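Local coordinates for protein diol-dehydratase (Roseburia inulinivorans, PDB 5I2A) that probably dehydrates 1,2-propanediol as a B12-independent diol dehydratase of the glycyl radical enzyme family, at residues E314-I319 and N361-M366. Sequence-based numbering, arbitrary orientation.
Sequences ELIDCI and NDLSFM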
loop_
_atom_site.group_PDB
_atom_site.type_symbol
_atom_site.label_atom_id
_atom_site.label_comp_id
_atom_site.label_asym_id
_atom_site.label_seq_id
_atom_site.Cartn_x
_atom_site.Cartn_y
_atom_site.Cartn_z
ATOM N N GLU A 314 18.855 3.478 -43.783
ATOM C CA GLU A 314 17.775 4.446 -43.844
ATOM C C GLU A 314 16.797 4.236 -42.682
ATOM O O GLU A 314 16.329 5.200 -42.070
ATOM C CB GLU A 314 17.029 4.358 -45.178
ATOM C CG GLU A 314 16.044 5.510 -45.377
ATOM C CD GLU A 314 15.350 5.471 -46.738
ATOM O OE1 GLU A 314 15.302 4.391 -47.347
ATOM O OE2 GLU A 314 14.844 6.516 -47.180
ATOM N N LEU A 315 16.496 2.976 -42.382
ATOM C CA LEU A 315 15.602 2.649 -41.271
ATOM C C LEU A 315 16.194 3.109 -39.933
ATOM O O LEU A 315 15.506 3.707 -39.114
ATOM C CB LEU A 315 15.314 1.150 -41.232
ATOM C CG LEU A 315 14.390 0.587 -42.318
ATOM C CD1 LEU A 315 14.435 -0.936 -42.322
ATOM C CD2 LEU A 315 12.955 1.079 -42.162
ATOM N N ILE A 316 17.475 2.833 -39.724
ATOM C CA ILE A 316 18.143 3.231 -38.500
ATOM C C ILE A 316 18.172 4.760 -38.385
ATOM O O ILE A 316 17.893 5.320 -37.317
ATOM C CB ILE A 316 19.565 2.655 -38.436
ATOM C CG1 ILE A 316 19.500 1.126 -38.352
ATOM C CG2 ILE A 316 20.312 3.220 -37.248
ATOM C CD1 ILE A 316 20.866 0.435 -38.449
ATOM N N ASP A 317 18.482 5.434 -39.494
ATOM C CA ASP A 317 18.442 6.888 -39.529
ATOM C C ASP A 317 17.053 7.402 -39.130
ATOM O O ASP A 317 16.924 8.393 -38.406
ATOM C CB ASP A 317 18.816 7.424 -40.917
ATOM C CG ASP A 317 20.291 7.230 -41.256
ATOM O OD1 ASP A 317 21.070 6.776 -40.389
ATOM O OD2 ASP A 317 20.674 7.537 -42.402
ATOM N N CYS A 318 16.017 6.727 -39.616
ATOM C CA CYS A 318 14.650 7.106 -39.276
ATOM C C CYS A 318 14.392 6.976 -37.760
ATOM O O CYS A 318 13.733 7.826 -37.166
ATOM C CB CYS A 318 13.647 6.267 -40.072
ATOM S SG CYS A 318 13.415 6.815 -41.816
ATOM N N ILE A 319 14.924 5.922 -37.146
ATOM C CA ILE A 319 14.788 5.739 -35.701
ATOM C C ILE A 319 15.522 6.849 -34.941
ATOM O O ILE A 319 14.994 7.379 -33.972
ATOM C CB ILE A 319 15.300 4.363 -35.257
ATOM C CG1 ILE A 319 14.356 3.280 -35.770
ATOM C CG2 ILE A 319 15.435 4.275 -33.716
ATOM C CD1 ILE A 319 14.871 1.896 -35.551
ATOM N N ASN A 361 29.823 -5.537 -34.665
ATOM C CA ASN A 361 29.207 -6.099 -35.855
ATOM C C ASN A 361 28.839 -4.980 -36.834
ATOM O O ASN A 361 29.180 -3.819 -36.606
ATOM C CB ASN A 361 27.988 -6.958 -35.487
ATOM C CG ASN A 361 26.901 -6.180 -34.750
ATOM O OD1 ASN A 361 26.552 -5.063 -35.120
ATOM N ND2 ASN A 361 26.329 -6.800 -33.726
ATOM N N ASP A 362 28.145 -5.322 -37.911
ATOM C CA ASP A 362 27.759 -4.327 -38.903
ATOM C C ASP A 362 26.913 -3.191 -38.315
ATOM O O ASP A 362 27.081 -2.031 -38.684
ATOM C CB ASP A 362 26.990 -4.982 -40.055
ATOM C CG ASP A 362 27.912 -5.502 -41.160
ATOM O OD1 ASP A 362 29.007 -4.935 -41.356
ATOM O OD2 ASP A 362 27.526 -6.463 -41.844
ATOM N N LEU A 363 25.998 -3.527 -37.411
ATOM C CA LEU A 363 25.133 -2.503 -36.832
ATOM C C LEU A 363 25.924 -1.551 -35.934
ATOM O O LEU A 363 25.565 -0.382 -35.823
ATOM C CB LEU A 363 23.976 -3.141 -36.049
ATOM C CG LEU A 363 22.938 -3.886 -36.889
ATOM C CD1 LEU A 363 21.770 -4.348 -36.037
ATOM C CD2 LEU A 363 22.425 -3.005 -38.022
ATOM N N SER A 364 26.988 -2.044 -35.301
ATOM C CA SER A 364 27.841 -1.189 -34.474
ATOM C C SER A 364 28.303 0.046 -35.280
ATOM O O SER A 364 28.200 1.186 -34.811
ATOM C CB SER A 364 29.065 -1.957 -33.945
ATOM O OG SER A 364 28.713 -3.197 -33.364
ATOM N N PHE A 365 28.794 -0.185 -36.495
ATOM C CA PHE A 365 29.218 0.915 -37.365
ATOM C C PHE A 365 28.025 1.730 -37.858
ATOM O O PHE A 365 28.094 2.951 -37.937
ATOM C CB PHE A 365 30.029 0.385 -38.561
ATOM C CG PHE A 365 31.342 -0.237 -38.169
ATOM C CD1 PHE A 365 32.483 0.533 -38.039
ATOM C CD2 PHE A 365 31.429 -1.584 -37.905
ATOM C CE1 PHE A 365 33.681 -0.040 -37.663
ATOM C CE2 PHE A 365 32.627 -2.158 -37.531
ATOM C CZ PHE A 365 33.750 -1.385 -37.400
ATOM N N MET A 366 26.922 1.061 -38.177
ATOM C CA MET A 366 25.782 1.767 -38.757
ATOM C C MET A 366 25.113 2.711 -37.753
ATOM O O MET A 366 24.557 3.733 -38.146
ATOM C CB MET A 366 24.783 0.766 -39.325
ATOM C CG MET A 366 25.372 0.026 -40.552
ATOM S SD MET A 366 24.505 -1.477 -41.036
ATOM C CE MET A 366 22.962 -0.747 -41.532
#
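Ile316 reaches from helix 309-323 into the fork between Leu363 and Met366, two residues one turn apart on helix 362-374. Its terminal methyl does all the touching. CD1 lies 3.8 Å from Leu363 CD2 and 3.9 Å from Met366 CE. Ile316 CD1 is also 4.0 Å from Met366 CB, so the bent Met366 side chain meets the methyl with both CB and CE. The Ile316 side chain is extended, with CD1 anti to CA (chi2 173°), and this carries the methyl across to the second helix. Met366 runs at about a right angle to Ile316. Its last torsion (chi3 65°) folds the chain and turns CE back to CD1. Leu363 approaches at a slant and offers one branch, CD2. No hydrogen bond crosses this small, buried, apolar contact.

The contact joins two helices of the pyruvate formate lyase-like part of the chain near the start of helix 362-374. That start is a capping box. Asn361 OD1 accepts from Ser364 N at 3.1 Å, the donor standing somewhat out of the carbonyl plane, and more weakly from Leu363 N. In return, Ser364 OG accepts from Asn361 N at 2.9 Å in a nearly straight bond (167°). Ser364 OG and Asn361 ND2 are also hydrogen-bonded to Asp291, through its carboxylate and its backbone carbonyl respectively. Tyr298 of helix 295-303 packs on both Leu363 and Met366. Polar links run beside the methyl contact: Gln313 NE2 is hydrogen-bonded to Met366 O and to Asp317 OD1, while Asp317 OD2 is hydrogen-bonded to His373 ND1 farther along helix 362-374.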